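Cryptic loci regulator 2 (Schizosaccharomyces pombe 972h-, PDB 5IKJ) promotes heterochromatic transcriptional silencing as part of the SHREC repressor complex, acting upstream of histone deacetylases and supporting proper nucleosome positioning. Local coordinates at residues Q57-L62 / N184-H189; Q464-L469 / G493-P498; S298-D303 / Y533-S538. All blocks are in the same frame, centred on the assembly; numbering follows the deposited sequence.

Contact 1 (Q57-L62 / N184-H189); sequences QICGRL and NDFLHH. With ZN (zinc ion), chain C.
Cys59 carries its SG anti to the carbonyl carbon (chi1 -72°), while Phe186 swings its ring anti to the backbone N (chi1 167°), and these two settings bring sulfur and ring together between two packed helices. The contact is a helix-helix crossing in which helix 50-67 lies across helix 183-195, the helix that contributes the histidine of a zinc site made of three cysteines and one histidine. The axes of the two short segments approach to 10.4 Å and cross at -49°. The sulfur comes in at the ring edge, almost exactly in the ring plane, as a Cys sulfur-aromatic contact: SG lies 3.8 Å from Phe186 CD2 and equally near CE2, so it faces the bond between them. Leu187 fills the middle of the crossing and sends one methyl to each of two partners. Its CD2 rests against the backbone of Cys59, 3.9 Å from Cys59 O, and its CD1 reaches Leu62, whose side chain it crosses at about a right angle. An alanine in place of Leu187 would remove both methyls and would probably leave a gap between Cys59 and Leu62, with little but the sulfur-ring contact joining the segments. Cys59 also touches Val183 and Leu190, so the same helix meets it at several points, and Leu144 of strand 143-144 adds to its surroundings. Two residues beyond Leu187, His189 turns to the zinc ion, which it binds through ND1 at 2.1 Å together with Cys204, Cys206 and Cys209; its NE2 is hydrogen-bonded to Asp21 OD2, which fixes the imidazole at both nitrogens. Packing is tight where the leucines meet, Leu62 CD1 standing only 3.4 Å from Leu187 CD1.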
loop_
_atom_site.group_PDB
_atom_site.type_symbol
_atom_site.label_atom_id
_atom_site.label_comp_id
_atom_site.label_asym_id
_atom_site.label_seq_id
_atom_site.Cartn_x
_atom_site.Cartn_y
_atom_site.Cartn_z
ATOM N N GLN A 57 -6.334 27.282 -5.163
ATOM C CA GLN A 57 -5.326 26.922 -4.171
ATOM C C GLN A 57 -5.710 25.641 -3.442
ATOM O O GLN A 57 -4.851 24.797 -3.160
ATOM C CB GLN A 57 -5.134 28.063 -3.171
ATOM C CG GLN A 57 -4.394 29.268 -3.720
ATOM C CD GLN A 57 -4.241 30.367 -2.686
ATOM O OE1 GLN A 57 -5.212 30.772 -2.047
ATOM N NE2 GLN A 57 -3.017 30.846 -2.507
ATOM N N ILE A 58 -6.994 25.485 -3.120
ATOM C CA ILE A 58 -7.458 24.270 -2.456
ATOM C C ILE A 58 -7.338 23.078 -3.398
ATOM O O ILE A 58 -6.866 22.003 -3.010
ATOM C CB ILE A 58 -8.902 24.459 -1.957
ATOM C CG1 ILE A 58 -8.948 25.534 -0.866
ATOM C CG2 ILE A 58 -9.469 23.149 -1.422
ATOM C CD1 ILE A 58 -10.252 26.298 -0.809
ATOM N N CYS A 59 -7.771 23.251 -4.648
ATOM C CA CYS A 59 -7.635 22.188 -5.639
ATOM C C CYS A 59 -6.182 21.753 -5.778
ATOM O O CYS A 59 -5.878 20.554 -5.780
ATOM C CB CYS A 59 -8.184 22.656 -6.987
ATOM S SG CYS A 59 -9.976 22.806 -7.065
ATOM N N GLY A 60 -5.266 22.716 -5.888
ATOM C CA GLY A 60 -3.868 22.374 -6.089
ATOM C C GLY A 60 -3.255 21.660 -4.901
ATOM O O GLY A 60 -2.521 20.683 -5.068
ATOM N N ARG A 61 -3.540 22.134 -3.686
ATOM C CA ARG A 61 -2.985 21.490 -2.500
ATOM C C ARG A 61 -3.488 20.060 -2.372
ATOM O O ARG A 61 -2.703 19.129 -2.163
ATOM C CB ARG A 61 -3.336 22.284 -1.239
ATOM C CG ARG A 61 -2.900 21.579 0.046
ATOM C CD ARG A 61 -3.157 22.400 1.299
ATOM N NE ARG A 61 -4.572 22.451 1.654
ATOM C CZ ARG A 61 -5.412 23.419 1.296
ATOM N NH1 ARG A 61 -6.682 23.361 1.677
ATOM N NH2 ARG A 61 -4.994 24.443 0.564
ATOM N N LEU A 62 -4.802 19.868 -2.487
ATOM C CA LEU A 62 -5.381 18.549 -2.264
ATOM C C LEU A 62 -5.092 17.613 -3.429
ATOM O O LEU A 62 -4.862 16.416 -3.223
ATOM C CB LEU A 62 -6.886 18.678 -2.025
ATOM C CG LEU A 62 -7.237 19.474 -0.763
ATOM C CD1 LEU A 62 -8.725 19.780 -0.693
ATOM C CD2 LEU A 62 -6.793 18.728 0.486
ATOM N N ASN A 184 -15.077 20.181 -3.113
ATOM C CA ASN A 184 -14.806 18.796 -2.743
ATOM C C ASN A 184 -15.351 17.827 -3.784
ATOM O O ASN A 184 -14.732 16.793 -4.058
ATOM C CB ASN A 184 -15.403 18.503 -1.366
ATOM C CG ASN A 184 -14.993 19.528 -0.324
ATOM O OD1 ASN A 184 -15.734 20.471 -0.041
ATOM N ND2 ASN A 184 -13.807 19.351 0.248
ATOM N N ASP A 185 -16.506 18.141 -4.377
ATOM C CA ASP A 185 -17.068 17.265 -5.401
ATOM C C ASP A 185 -16.268 17.345 -6.695
ATOM O O ASP A 185 -16.054 16.326 -7.362
ATOM C CB ASP A 185 -18.534 17.623 -5.650
ATOM C CG ASP A 185 -19.434 17.239 -4.491
ATOM O OD1 ASP A 185 -19.020 16.402 -3.660
ATOM O OD2 ASP A 185 -20.562 17.768 -4.414
ATOM N N PHE A 186 -15.819 18.547 -7.067
ATOM C CA PHE A 186 -15.005 18.693 -8.269
ATOM C C PHE A 186 -13.681 17.954 -8.146
ATOM O O PHE A 186 -13.163 17.444 -9.144
ATOM C CB PHE A 186 -14.745 20.171 -8.554
ATOM C CG PHE A 186 -13.671 20.406 -9.578
ATOM C CD1 PHE A 186 -13.859 20.032 -10.897
ATOM C CD2 PHE A 186 -12.472 21.000 -9.220
ATOM C CE1 PHE A 186 -12.873 20.248 -11.842
ATOM C CE2 PHE A 186 -11.481 21.219 -10.161
ATOM C CZ PHE A 186 -11.683 20.841 -11.474
ATOM N N LEU A 187 -13.122 17.881 -6.935
ATOM C CA LEU A 187 -11.776 17.339 -6.773
ATOM C C LEU A 187 -11.668 15.926 -7.331
ATOM O O LEU A 187 -10.653 15.570 -7.942
ATOM C CB LEU A 187 -11.373 17.356 -5.300
ATOM C CG LEU A 187 -10.463 18.497 -4.847
ATOM C CD1 LEU A 187 -10.175 18.347 -3.371
ATOM C CD2 LEU A 187 -9.156 18.528 -5.637
ATOM N N HIS A 188 -12.695 15.102 -7.125
ATOM C CA HIS A 188 -12.635 13.730 -7.617
ATOM C C HIS A 188 -12.575 13.694 -9.139
ATOM O O HIS A 188 -11.838 12.888 -9.716
ATOM C CB HIS A 188 -13.831 12.935 -7.095
ATOM C CG HIS A 188 -13.800 12.714 -5.615
ATOM N ND1 HIS A 188 -13.030 11.733 -5.028
ATOM C CD2 HIS A 188 -14.433 13.354 -4.603
ATOM C CE1 HIS A 188 -13.193 11.775 -3.718
ATOM N NE2 HIS A 188 -14.040 12.748 -3.434
ATOM N N HIS A 189 -13.337 14.564 -9.806
ATOM C CA HIS A 189 -13.236 14.664 -11.258
ATOM C C HIS A 189 -11.894 15.253 -11.672
ATOM O O HIS A 189 -11.281 14.791 -12.642
ATOM C CB HIS A 189 -14.383 15.508 -11.809
ATOM C CG HIS A 189 -14.570 15.374 -13.287
ATOM N ND1 HIS A 189 -15.153 14.268 -13.865
ATOM C CD2 HIS A 189 -14.245 16.203 -14.308
ATOM C CE1 HIS A 189 -15.184 14.421 -15.176
ATOM N NE2 HIS A 189 -14.637 15.587 -15.471
HETATM ZN ZN ZN C . -15.946 12.615 -12.833
#

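Contact 2 (Q464-L469 / G493-P498)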
loop_
_atom_site.group_PDB
_atom_site.type_symbol
_atom_site.label_atom_id
_atom_site.label_comp_id
_atom_site.label_asym_id
_atom_site.label_seq_id
_atom_site.Cartn_x
_atom_site.Cartn_y
_atom_site.Cartn_z
ATOM N N GLN A 464 19.633 -2.418 0.649
ATOM C CA GLN A 464 20.651 -1.403 0.900
ATOM C C GLN A 464 20.787 -1.126 2.391
ATOM O O GLN A 464 21.900 -0.958 2.901
ATOM C CB GLN A 464 20.309 -0.112 0.157
ATOM C CG GLN A 464 20.399 -0.196 -1.358
ATOM C CD GLN A 464 19.964 1.094 -2.031
ATOM O OE1 GLN A 464 19.519 2.032 -1.369
ATOM N NE2 GLN A 464 20.092 1.146 -3.353
ATOM N N MET A 465 19.661 -1.077 3.105
ATOM C CA MET A 465 19.699 -0.785 4.533
ATOM C C MET A 465 20.223 -1.976 5.326
ATOM O O MET A 465 21.004 -1.804 6.269
ATOM C CB MET A 465 18.305 -0.384 5.016
ATOM C CG MET A 465 17.833 0.964 4.485
ATOM S SD MET A 465 18.800 2.359 5.103
ATOM C CE MET A 465 18.514 2.236 6.868
ATOM N N VAL A 466 19.809 -3.192 4.961
ATOM C CA VAL A 466 20.350 -4.382 5.611
ATOM C C VAL A 466 21.863 -4.424 5.462
ATOM O O VAL A 466 22.573 -4.882 6.365
ATOM C CB VAL A 466 19.691 -5.654 5.038
ATOM C CG1 VAL A 466 20.372 -6.912 5.572
ATOM C CG2 VAL A 466 18.208 -5.681 5.375
ATOM N N SER A 467 22.383 -3.951 4.328
ATOM C CA SER A 467 23.826 -3.955 4.116
ATOM C C SER A 467 24.519 -2.943 5.020
ATOM O O SER A 467 25.571 -3.236 5.599
ATOM C CB SER A 467 24.138 -3.669 2.646
ATOM O OG SER A 467 23.696 -4.729 1.816
ATOM N N LYS A 468 23.942 -1.746 5.155
ATOM C CA LYS A 468 24.532 -0.731 6.022
ATOM C C LYS A 468 24.498 -1.152 7.486
ATOM O O LYS A 468 25.394 -0.789 8.255
ATOM C CB LYS A 468 23.796 0.598 5.849
ATOM C CG LYS A 468 23.869 1.183 4.446
ATOM C CD LYS A 468 22.799 2.247 4.224
ATOM C CE LYS A 468 22.928 3.404 5.205
ATOM N NZ LYS A 468 21.870 4.430 4.996
ATOM N N LEU A 469 23.483 -1.915 7.887
ATOM C CA LEU A 469 23.254 -2.237 9.290
ATOM C C LEU A 469 23.733 -3.630 9.678
ATOM O O LEU A 469 23.519 -4.044 10.822
ATOM C CB LEU A 469 21.763 -2.102 9.617
ATOM C CG LEU A 469 21.120 -0.754 9.287
ATOM C CD1 LEU A 469 19.645 -0.779 9.657
ATOM C CD2 LEU A 469 21.837 0.383 9.997
ATOM N N GLY A 493 8.015 -19.165 2.747
ATOM C CA GLY A 493 7.656 -18.154 3.719
ATOM C C GLY A 493 8.415 -16.869 3.454
ATOM O O GLY A 493 9.086 -16.717 2.434
ATOM N N ARG A 494 8.282 -15.947 4.400
ATOM C CA ARG A 494 8.988 -14.679 4.310
ATOM C C ARG A 494 10.480 -14.864 4.550
ATOM O O ARG A 494 10.911 -15.749 5.294
ATOM C CB ARG A 494 8.448 -13.684 5.333
ATOM C CG ARG A 494 7.049 -13.160 5.060
ATOM C CD ARG A 494 6.632 -12.172 6.143
ATOM N NE ARG A 494 7.639 -11.133 6.341
ATOM C CZ ARG A 494 7.559 -10.168 7.251
ATOM N NH1 ARG A 494 6.511 -10.092 8.058
ATOM N NH2 ARG A 494 8.532 -9.275 7.348
ATOM N N TRP A 495 11.269 -14.010 3.907
ATOM C CA TRP A 495 12.656 -13.796 4.286
ATOM C C TRP A 495 12.707 -12.655 5.293
ATOM O O TRP A 495 12.096 -11.604 5.078
ATOM C CB TRP A 495 13.510 -13.468 3.060
ATOM C CG TRP A 495 14.933 -13.098 3.369
ATOM C CD1 TRP A 495 16.011 -13.936 3.403
ATOM C CD2 TRP A 495 15.435 -11.790 3.676
ATOM N NE1 TRP A 495 17.150 -13.231 3.713
ATOM C CE2 TRP A 495 16.823 -11.912 3.886
ATOM C CE3 TRP A 495 14.844 -10.529 3.797
ATOM C CZ2 TRP A 495 17.628 -10.822 4.208
ATOM C CZ3 TRP A 495 15.645 -9.447 4.118
ATOM C CH2 TRP A 495 17.022 -9.600 4.320
ATOM N N TYR A 496 13.421 -12.868 6.392
ATOM C CA TYR A 496 13.549 -11.866 7.437
ATOM C C TYR A 496 14.977 -11.342 7.491
ATOM O O TYR A 496 15.937 -12.068 7.214
ATOM C CB TYR A 496 13.153 -12.436 8.804
ATOM C CG TYR A 496 11.705 -12.856 8.907
ATOM C CD1 TYR A 496 10.703 -11.919 9.117
ATOM C CD2 TYR A 496 11.341 -14.191 8.807
ATOM C CE1 TYR A 496 9.379 -12.300 9.216
ATOM C CE2 TYR A 496 10.022 -14.581 8.905
ATOM C CZ TYR A 496 9.045 -13.631 9.110
ATOM O OH TYR A 496 7.726 -14.012 9.208
ATOM N N GLU A 497 15.103 -10.069 7.854
ATOM C CA GLU A 497 16.413 -9.457 7.976
ATOM C C GLU A 497 17.258 -10.272 8.958
ATOM O O GLU A 497 16.719 -10.906 9.871
ATOM C CB GLU A 497 16.287 -8.003 8.441
ATOM C CG GLU A 497 15.647 -7.063 7.415
ATOM C CD GLU A 497 14.154 -7.283 7.260
ATOM O OE1 GLU A 497 13.574 -8.042 8.066
ATOM O OE2 GLU A 497 13.558 -6.699 6.332
ATOM N N PRO A 498 18.582 -10.288 8.786
ATOM C CA PRO A 498 19.401 -11.234 9.565
ATOM C C PRO A 498 19.323 -11.021 11.067
ATOM O O PRO A 498 19.503 -11.983 11.825
ATOM C CB PRO A 498 20.818 -10.999 9.025
ATOM C CG PRO A 498 20.793 -9.623 8.453
ATOM C CD PRO A 498 19.403 -9.404 7.942
#
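Val466 presents both methyls to the segment 493-498, dividing them between neighbouring residues. This is the packing of helix 461-469 onto the chain that leaves strand 491-494, in the Clr2 domain, which is probably related to SH3 domains. CG2 lies 3.6 Å from Glu497 CG, the two side chains crossing at about a right angle, and the same methyl comes to the edge of the Trp495 indole, near its plane, at 4.2 Å from CH2. CG1, set anti to the backbone N (chi1 173°), instead meets the proline: the side chains of Val466 and Pro498 reach toward each other tip to tip, with CG1 3.6 Å from Pro498 CD.

Around this apolar shell, polar groups hold the partners in place. Glu497 touches the valine with its methylene, bends at chi2 (73°) and turns its carboxylate to Arg462, one turn before Val466 in helix 461-469, making a salt bridge through OE2. The indole is held by a hydrogen bond from Trp495 NE1 to Gln434 OE1 and meets the ring of Phe411, while Phe474 and Trp499 also touch Val466. Backbone bonds of Gly493 with Val396 and of Trp495 with Leu394 tie the segment to strand 394-397. As the extended chain runs on past Trp495, Glu497 N sits 3.8 Å above one face of its indole, offset toward the rim.

Contact 3 (S298-D303 / Y533-S538)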
loop_
_atom_site.group_PDB
_atom_site.type_symbol
_atom_site.label_atom_id
_atom_site.label_comp_id
_atom_site.label_asym_id
_atom_site.label_seq_id
_atom_site.Cartn_x
_atom_site.Cartn_y
_atom_site.Cartn_z
ATOM N N SER A 298 -10.102 -13.528 24.477
ATOM C CA SER A 298 -10.641 -12.202 24.211
ATOM C C SER A 298 -9.670 -11.098 24.607
ATOM O O SER A 298 -10.047 -9.922 24.601
ATOM C CB SER A 298 -11.968 -12.015 24.950
ATOM O OG SER A 298 -11.775 -11.998 26.354
ATOM N N ARG A 299 -8.429 -11.447 24.936
ATOM C CA ARG A 299 -7.485 -10.486 25.490
ATOM C C ARG A 299 -6.857 -9.637 24.394
ATOM O O ARG A 299 -6.405 -10.159 23.369
ATOM C CB ARG A 299 -6.392 -11.211 26.277
ATOM C CG ARG A 299 -6.786 -11.582 27.696
ATOM C CD ARG A 299 -6.982 -10.341 28.555
ATOM N NE ARG A 299 -8.264 -10.351 29.249
ATOM C CZ ARG A 299 -8.770 -9.311 29.907
ATOM N NH1 ARG A 299 -8.106 -8.164 29.960
ATOM N NH2 ARG A 299 -9.945 -9.418 30.510
ATOM N N TYR A 300 -6.833 -8.326 24.614
ATOM C CA TYR A 300 -6.057 -7.411 23.797
ATOM C C TYR A 300 -4.701 -7.184 24.455
ATOM O O TYR A 300 -4.574 -7.226 25.683
ATOM C CB TYR A 300 -6.774 -6.069 23.629
ATOM C CG TYR A 300 -8.208 -6.141 23.143
ATOM C CD1 TYR A 300 -8.730 -7.302 22.583
ATOM C CD2 TYR A 300 -9.040 -5.032 23.239
ATOM C CE1 TYR A 300 -10.042 -7.355 22.139
ATOM C CE2 TYR A 300 -10.348 -5.075 22.797
ATOM C CZ TYR A 300 -10.844 -6.237 22.249
ATOM O OH TYR A 300 -12.148 -6.280 21.810
ATOM N N TYR A 301 -3.684 -6.939 23.630
ATOM C CA TYR A 301 -2.349 -6.606 24.129
ATOM C C TYR A 301 -1.818 -5.455 23.280
ATOM O O TYR A 301 -1.424 -5.653 22.128
ATOM C CB TYR A 301 -1.417 -7.812 24.096
ATOM C CG TYR A 301 -1.672 -8.799 25.214
ATOM C CD1 TYR A 301 -1.507 -8.426 26.543
ATOM C CD2 TYR A 301 -2.070 -10.101 24.943
ATOM C CE1 TYR A 301 -1.737 -9.319 27.571
ATOM C CE2 TYR A 301 -2.302 -11.003 25.967
ATOM C CZ TYR A 301 -2.133 -10.606 27.277
ATOM O OH TYR A 301 -2.361 -11.497 28.300
ATOM N N PHE A 302 -1.817 -4.257 23.855
ATOM C CA PHE A 302 -1.407 -3.056 23.149
ATOM C C PHE A 302 0.059 -2.737 23.424
ATOM O O PHE A 302 0.662 -3.226 24.382
ATOM C CB PHE A 302 -2.280 -1.872 23.562
ATOM C CG PHE A 302 -3.752 -2.110 23.385
ATOM C CD1 PHE A 302 -4.478 -2.789 24.349
ATOM C CD2 PHE A 302 -4.411 -1.646 22.258
ATOM C CE1 PHE A 302 -5.832 -3.008 24.191
ATOM C CE2 PHE A 302 -5.766 -1.862 22.094
ATOM C CZ PHE A 302 -6.477 -2.544 23.062
ATOM N N ASP A 303 0.629 -1.898 22.560
ATOM C CA ASP A 303 1.981 -1.371 22.737
ATOM C C ASP A 303 3.000 -2.505 22.871
ATOM O O ASP A 303 3.741 -2.602 23.851
ATOM C CB ASP A 303 2.038 -0.431 23.947
ATOM C CG ASP A 303 3.412 0.180 24.148
ATOM O OD1 ASP A 303 4.096 0.459 23.141
ATOM O OD2 ASP A 303 3.809 0.376 25.315
ATOM N N TYR A 533 -10.384 -0.258 19.479
ATOM C CA TYR A 533 -9.896 0.987 18.907
ATOM C C TYR A 533 -10.105 2.178 19.833
ATOM O O TYR A 533 -9.384 3.174 19.709
ATOM C CB TYR A 533 -10.573 1.217 17.555
ATOM C CG TYR A 533 -10.304 0.086 16.593
ATOM C CD1 TYR A 533 -9.157 0.074 15.810
ATOM C CD2 TYR A 533 -11.179 -0.986 16.491
ATOM C CE1 TYR A 533 -8.899 -0.967 14.940
ATOM C CE2 TYR A 533 -10.929 -2.031 15.624
ATOM C CZ TYR A 533 -9.786 -2.016 14.851
ATOM O OH TYR A 533 -9.534 -3.054 13.986
ATOM N N GLU A 534 -10.973 2.020 20.825
ATOM C CA GLU A 534 -11.150 3.036 21.843
ATOM C C GLU A 534 -9.898 2.921 22.719
ATOM O O GLU A 534 -9.189 3.896 22.921
ATOM C CB GLU A 534 -12.418 2.795 22.655
ATOM C CG GLU A 534 -12.572 3.735 23.838
ATOM C CD GLU A 534 -14.017 3.991 24.210
ATOM O OE1 GLU A 534 -14.874 3.130 23.934
ATOM O OE2 GLU A 534 -14.294 5.060 24.784
ATOM N N TYR A 535 -9.623 1.716 23.218
ATOM C CA TYR A 535 -8.422 1.469 24.009
ATOM C C TYR A 535 -7.171 1.908 23.259
ATOM O O TYR A 535 -6.322 2.621 23.807
ATOM C CB TYR A 535 -8.325 -0.016 24.368
ATOM C CG TYR A 535 -9.405 -0.509 25.302
ATOM C CD1 TYR A 535 -9.491 -0.040 26.607
ATOM C CD2 TYR A 535 -10.329 -1.458 24.886
ATOM C CE1 TYR A 535 -10.475 -0.494 27.466
ATOM C CE2 TYR A 535 -11.313 -1.920 25.737
ATOM C CZ TYR A 535 -11.382 -1.435 27.026
ATOM O OH TYR A 535 -12.364 -1.893 27.874
ATOM N N LEU A 536 -7.042 1.486 21.998
ATOM C CA LEU A 536 -5.849 1.798 21.217
ATOM C C LEU A 536 -5.584 3.298 21.202
ATOM O O LEU A 536 -4.465 3.746 21.478
ATOM C CB LEU A 536 -6.003 1.262 19.791
ATOM C CG LEU A 536 -4.720 1.005 18.991
ATOM C CD1 LEU A 536 -5.053 0.332 17.667
ATOM C CD2 LEU A 536 -3.930 2.278 18.736
ATOM N N LEU A 537 -6.601 4.075 20.877
ATOM C CA LEU A 537 -6.444 5.515 20.810
ATOM C C LEU A 537 -5.866 6.079 22.093
ATOM O O LEU A 537 -5.032 6.975 22.064
ATOM C CB LEU A 537 -7.774 6.187 20.501
ATOM C CG LEU A 537 -7.656 7.695 20.361
ATOM C CD1 LEU A 537 -6.490 8.036 19.457
ATOM C CD2 LEU A 537 -8.940 8.297 19.831
ATOM N N SER A 538 -6.311 5.549 23.221
ATOM C CA SER A 538 -5.834 6.020 24.507
ATOM C C SER A 538 -4.411 5.585 24.748
ATOM O O SER A 538 -3.643 6.285 25.392
ATOM C CB SER A 538 -6.716 5.484 25.628
ATOM O OG SER A 538 -8.001 6.056 25.571
#
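Tyr535 is the first residue of helix segment 533-538 to meet the strand, and it touches two aromatic rings. Its CB packs on Phe302, 3.4 Å from CZ. With CG anti to the carbonyl carbon (chi1 -66°), its ring is carried toward Tyr300, where Tyr535 CD2 comes to the edge of the Tyr300 ring, 4.1 Å from its CD2; these two side chains cross at about a right angle. The Tyr300 hydroxyl is hydrogen-bonded to Asp531 OD1 and to the backbone N of Asp529, and Phe532 meets Tyr300 edge-to-face and also touches the Phe302 ring. Strand 300-304 is an outermost strand of a five-stranded antiparallel sheet, and helix 531-540 packs against it, the segment axes 9.8 Å apart and only 20° from parallel.

Next in the helix, Leu536 meets the adjoining CE2-CD2 side of the Phe302 ring. Phe302 CE2 is 3.6 Å from Leu536 N and 3.9 Å from Leu536 CB, so backbone and side chain both support the ring. Leu536 also touches His291 and Ala263 on neighbouring strands, and packs on an apolar side chain of another protein chain, as does Leu537.

The three contacts lie far apart, their centres 30 to 40 Å from one another, and share no helix or strand. Contact 2 is the most buried, while contacts 1 and 3 are partly buried. Contacts 1 and 2 sit on opposite sides of the chain's centre: the first joins two helices beside a zinc site, the second sets a helix on a loop next to a sheet. All three are apolar where their segments meet: a sulfur at a ring edge and leucine methyls in contact 1, a valine against proline, glutamate methylene and indole edge in contact 2, mostly aromatic rings in contact 3. Contact 2 is nested in the loop closed by contact 3, whose helix also meets a second protein chain.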